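Local coordinates for uronate isomerase (Caulobacter crescentus, PDB 2Q01), which interconverts D-glucuronate with D-fructuronate and D-galacturonate with D-tagaturonate as a uronate isomerase of the metallo-dependent hydrolase superfamily, at residues T336-A341 / E364-R369; E370-A375 / E405-Y410. All coordinates share one frame; numbering follows the deposited sequence.

Contact 1. Residues T336-A341 / E364-R369; sequences TEYVDA and ETTYSR
The extended backbone at T336 and E337 runs past the first turn of helix 366-375, bringing T336 O to 3.4 Å from T366 CG2; after Y338 the chain coils into helical angles at V339-A341. This last turn is held by E337, whose carboxylate folds back so that OE1 takes D340 N at 3.2 Å through its syn lone pair (nearly straight, N-H...O 173°) and OE2 takes A341 N. With CG anti to its carbonyl carbon (chi1 -68°), Y338 sets the CD2-CE2 side of its ring against T366, and the two side chains cross at about a right angle. CE2 lies 3.8 Å from T366 OG1, an oblique approach. The polar ends look to other partners: Y338 OH bonds F360 O and T361 OG1, while T366 OG1 bonds D363 O and T361 OG1. Replacing Y338 by an alanine is likely to open a gap beside T366 and strip F360 O of its hydroxyl mate. Water 1 donates to T336 O at 3.2 Å and weakly accepts from R369 NH2. R369 NE forms a salt bridge with D363 of the second subunit. The direct contact is van der Waals packing, while water and shared neighbours supply its polar links.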
# COMPACT_ATOMS: atom_id res chain seq x y z
N THR B 336 10.90 -5.06 0.84
CA THR B 336 11.64 -5.81 -0.18
C THR B 336 11.72 -5.07 -1.52
O THR B 336 10.79 -4.36 -1.91
CB THR B 336 11.03 -7.22 -0.36
OG1 THR B 336 10.79 -7.80 0.93
CG2 THR B 336 11.97 -8.15 -1.14
N GLU B 337 12.85 -5.23 -2.21
CA GLU B 337 13.14 -4.55 -3.47
C GLU B 337 13.41 -5.59 -4.56
O GLU B 337 14.08 -6.60 -4.31
CB GLU B 337 14.36 -3.64 -3.29
CG GLU B 337 14.37 -2.38 -4.15
CD GLU B 337 14.82 -2.61 -5.59
OE1 GLU B 337 14.32 -1.88 -6.48
OE2 GLU B 337 15.67 -3.51 -5.83
N TYR B 338 12.90 -5.35 -5.77
CA TYR B 338 13.03 -6.30 -6.88
C TYR B 338 13.70 -5.70 -8.13
O TYR B 338 14.40 -6.41 -8.85
CB TYR B 338 11.67 -6.89 -7.26
CG TYR B 338 11.08 -7.80 -6.20
CD1 TYR B 338 11.33 -9.17 -6.22
CD2 TYR B 338 10.28 -7.28 -5.19
CE1 TYR B 338 10.79 -10.00 -5.24
CE2 TYR B 338 9.75 -8.10 -4.20
CZ TYR B 338 10.01 -9.45 -4.23
OH TYR B 338 9.48 -10.24 -3.25
N VAL B 339 13.46 -4.42 -8.38
CA VAL B 339 13.83 -3.77 -9.65
C VAL B 339 15.34 -3.69 -9.88
O VAL B 339 15.83 -4.12 -10.92
CB VAL B 339 13.17 -2.37 -9.79
CG1 VAL B 339 13.43 -1.78 -11.17
CG2 VAL B 339 11.69 -2.49 -9.57
N ASP B 340 16.06 -3.14 -8.90
CA ASP B 340 17.52 -3.11 -8.96
C ASP B 340 18.07 -4.49 -8.65
O ASP B 340 19.08 -4.91 -9.23
CB ASP B 340 18.08 -2.09 -7.96
CG ASP B 340 17.94 -0.65 -8.44
OD1 ASP B 340 18.07 0.26 -7.60
OD2 ASP B 340 17.69 -0.42 -9.65
N ALA B 341 17.39 -5.19 -7.74
CA ALA B 341 17.84 -6.47 -7.21
C ALA B 341 17.97 -7.56 -8.27
O ALA B 341 19.01 -8.20 -8.37
CB ALA B 341 16.92 -6.92 -6.07
N GLU B 364 3.45 -6.45 0.14
CA GLU B 364 2.30 -6.21 -0.75
C GLU B 364 2.41 -4.95 -1.60
O GLU B 364 1.73 -4.82 -2.63
CB GLU B 364 1.00 -6.11 0.05
CG GLU B 364 0.49 -7.41 0.60
CD GLU B 364 -0.88 -7.26 1.24
OE1 GLU B 364 -1.85 -7.83 0.70
OE2 GLU B 364 -0.98 -6.56 2.27
N THR B 365 3.26 -4.02 -1.17
CA THR B 365 3.45 -2.75 -1.85
C THR B 365 4.19 -2.88 -3.19
O THR B 365 4.15 -1.98 -4.03
CB THR B 365 4.16 -1.74 -0.93
OG1 THR B 365 5.49 -2.19 -0.65
CG2 THR B 365 3.39 -1.63 0.38
N THR B 366 4.85 -4.03 -3.38
CA THR B 366 5.60 -4.32 -4.60
C THR B 366 4.75 -4.93 -5.71
O THR B 366 5.24 -5.12 -6.82
CB THR B 366 6.79 -5.27 -4.33
OG1 THR B 366 6.30 -6.52 -3.84
CG2 THR B 366 7.75 -4.67 -3.32
N TYR B 367 3.48 -5.24 -5.41
CA TYR B 367 2.57 -5.87 -6.38
C TYR B 367 2.37 -5.00 -7.61
O TYR B 367 2.73 -5.39 -8.72
CB TYR B 367 1.19 -6.16 -5.77
CG TYR B 367 1.13 -7.35 -4.85
CD1 TYR B 367 1.99 -8.44 -5.02
CD2 TYR B 367 0.19 -7.40 -3.82
CE1 TYR B 367 1.92 -9.54 -4.17
CE2 TYR B 367 0.12 -8.49 -2.97
CZ TYR B 367 0.99 -9.56 -3.14
OH TYR B 367 0.92 -10.64 -2.28
N SER B 368 1.81 -3.82 -7.41
CA SER B 368 1.49 -2.93 -8.50
C SER B 368 2.74 -2.19 -8.93
O SER B 368 2.87 -1.82 -10.10
CB SER B 368 0.41 -1.95 -8.08
OG SER B 368 0.84 -1.19 -6.97
N ARG B 369 3.65 -1.98 -7.99
CA ARG B 369 4.83 -1.16 -8.24
C ARG B 369 5.89 -1.89 -9.03
O ARG B 369 6.36 -1.39 -10.04
CB ARG B 369 5.42 -0.62 -6.94
CG ARG B 369 6.24 0.65 -7.15
CD ARG B 369 7.37 0.80 -6.14
NE ARG B 369 6.91 0.76 -4.76
CZ ARG B 369 7.32 -0.13 -3.85
NH1 ARG B 369 8.22 -1.05 -4.17
NH2 ARG B 369 6.84 -0.08 -2.61
O HOH W 1 8.87 -2.04 -0.87

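Contact 2. Residues E370-A375 / E405-Y410; sequences ELAPLA and ETAGFY. With K (potassium ion), chain E.
T406 lays its methyl CG2 over one face of the A372-P373 peptide, 3.6 Å from A372 O and 3.7 Å from P373 N. The Y410 ring has F409 CB 4.2 Å above one face, displaced to the ring's margin, and meets Y108 of the second subunit edge-to-face. The T406 methyl reaches the peptide because it stands anti to T406 N. Beside it the small residues let the two helices come close: A372 CB touches T406 CB at 3.8 Å and A407 CB at 4.0 Å, and the CA atoms of A372 and A407 are 4.8 Å apart. P373 has no N-H to give to the turn before it, and helix 366-375 kinks there. Helix 393-407 ends at A407; G408 follows with a positive phi that suits glycine. A375 O binds the potassium ion at 2.9 Å; water 2, Y378 O, L381 O, N411 OD1 and S75 O of the second subunit complete the site. A407 O accepts from N411 ND2, which probably helps to orient N411. The helices thus meet by van der Waals packing of alanine and threonine methyls on each other and on a peptide, while the C-terminal end of helix 366-375, its carbonyls pointing outward, probably favours the cation.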
# COMPACT_ATOMS: atom_id res chain seq x y z
N GLU B 370 6.28 -3.07 -8.57
CA GLU B 370 7.47 -3.72 -9.10
C GLU B 370 7.18 -5.05 -9.77
O GLU B 370 7.60 -5.27 -10.90
CB GLU B 370 8.52 -3.90 -8.00
CG GLU B 370 8.83 -2.62 -7.23
CD GLU B 370 10.05 -2.72 -6.35
OE1 GLU B 370 10.61 -3.83 -6.20
OE2 GLU B 370 10.46 -1.68 -5.80
N LEU B 371 6.47 -5.93 -9.07
CA LEU B 371 6.26 -7.32 -9.49
C LEU B 371 5.46 -7.48 -10.77
O LEU B 371 5.90 -8.18 -11.69
CB LEU B 371 5.62 -8.13 -8.37
CG LEU B 371 6.45 -8.49 -7.13
CD1 LEU B 371 5.59 -9.32 -6.19
CD2 LEU B 371 7.70 -9.26 -7.51
N ALA B 372 4.29 -6.85 -10.84
CA ALA B 372 3.46 -6.93 -12.04
C ALA B 372 4.09 -6.26 -13.28
O ALA B 372 4.07 -6.88 -14.35
CB ALA B 372 2.03 -6.42 -11.78
N PRO B 373 4.65 -5.03 -13.15
CA PRO B 373 5.44 -4.46 -14.25
C PRO B 373 6.59 -5.33 -14.76
O PRO B 373 6.83 -5.39 -15.97
CB PRO B 373 5.99 -3.16 -13.65
CG PRO B 373 4.91 -2.75 -12.69
CD PRO B 373 4.52 -4.05 -12.05
N LEU B 374 7.30 -6.00 -13.85
CA LEU B 374 8.38 -6.92 -14.21
C LEU B 374 7.84 -8.17 -14.89
O LEU B 374 8.34 -8.59 -15.93
CB LEU B 374 9.22 -7.29 -12.98
CG LEU B 374 10.29 -6.31 -12.47
CD1 LEU B 374 10.82 -6.78 -11.12
CD2 LEU B 374 11.43 -6.14 -13.46
N ALA B 375 6.81 -8.77 -14.29
CA ALA B 375 6.25 -10.02 -14.78
C ALA B 375 5.37 -9.84 -16.01
O ALA B 375 5.22 -10.78 -16.80
CB ALA B 375 5.51 -10.76 -13.70
N GLU B 405 -4.04 -6.08 -13.62
CA GLU B 405 -4.07 -5.06 -14.67
C GLU B 405 -2.79 -4.92 -15.51
O GLU B 405 -2.86 -4.59 -16.69
CB GLU B 405 -4.55 -3.73 -14.09
CG GLU B 405 -6.02 -3.82 -13.68
CD GLU B 405 -6.49 -2.67 -12.83
OE1 GLU B 405 -5.73 -2.22 -11.95
OE2 GLU B 405 -7.63 -2.19 -13.06
N THR B 406 -1.64 -5.21 -14.90
CA THR B 406 -0.37 -5.18 -15.62
C THR B 406 0.13 -6.58 -16.03
O THR B 406 0.53 -6.79 -17.18
CB THR B 406 0.71 -4.45 -14.81
OG1 THR B 406 0.22 -3.16 -14.43
CG2 THR B 406 1.96 -4.27 -15.63
N ALA B 407 0.08 -7.53 -15.10
CA ALA B 407 0.56 -8.88 -15.38
C ALA B 407 -0.46 -9.75 -16.11
O ALA B 407 -0.10 -10.68 -16.84
CB ALA B 407 1.02 -9.56 -14.09
N GLY B 408 -1.74 -9.46 -15.94
CA GLY B 408 -2.79 -10.33 -16.44
C GLY B 408 -2.93 -11.53 -15.54
O GLY B 408 -2.40 -11.54 -14.43
N PHE B 409 -3.64 -12.54 -16.03
CA PHE B 409 -3.84 -13.77 -15.27
C PHE B 409 -2.83 -14.84 -15.64
O PHE B 409 -2.54 -15.74 -14.85
CB PHE B 409 -5.24 -14.32 -15.52
CG PHE B 409 -6.34 -13.51 -14.89
CD1 PHE B 409 -6.65 -13.66 -13.55
CD2 PHE B 409 -7.07 -12.61 -15.66
CE1 PHE B 409 -7.67 -12.91 -12.96
CE2 PHE B 409 -8.10 -11.87 -15.09
CZ PHE B 409 -8.40 -12.02 -13.74
N TYR B 410 -2.29 -14.74 -16.85
CA TYR B 410 -1.50 -15.82 -17.44
C TYR B 410 -0.02 -15.69 -17.10
O TYR B 410 0.79 -16.55 -17.45
CB TYR B 410 -1.76 -15.89 -18.94
CG TYR B 410 -3.22 -16.17 -19.26
CD1 TYR B 410 -4.10 -15.12 -19.52
CD2 TYR B 410 -3.72 -17.47 -19.25
CE1 TYR B 410 -5.44 -15.36 -19.78
CE2 TYR B 410 -5.06 -17.72 -19.52
CZ TYR B 410 -5.91 -16.66 -19.78
OH TYR B 410 -7.24 -16.89 -20.05
K K E . 6.07 -13.36 -17.83
O HOH W 2 5.87 -15.78 -18.79

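Overall arrangement
Contacts 1 and 2 share helix 366-375, which joins the parallel strands 357-359 and 381-383 in a beta-alpha-beta crossover consistent with the TIM-barrel family. Contact 1 sets the loop 336-341 against the start of this helix, contact 2 sets helix 393-407 against its end, and their centres lie 12 Å apart. E370 links them, its OE1 lying 2.8 Å from Y338 N in a probable hydrogen bond. Along the helix T366 O probably accepts from L371 N at 2.7 Å, a wider, pi-type turn, while S368 O packs on P373 CD. The potassium ion belongs to contact 2, about 13 Å from the nearest atom of the Y338 side chain, and both contacts border the second subunit.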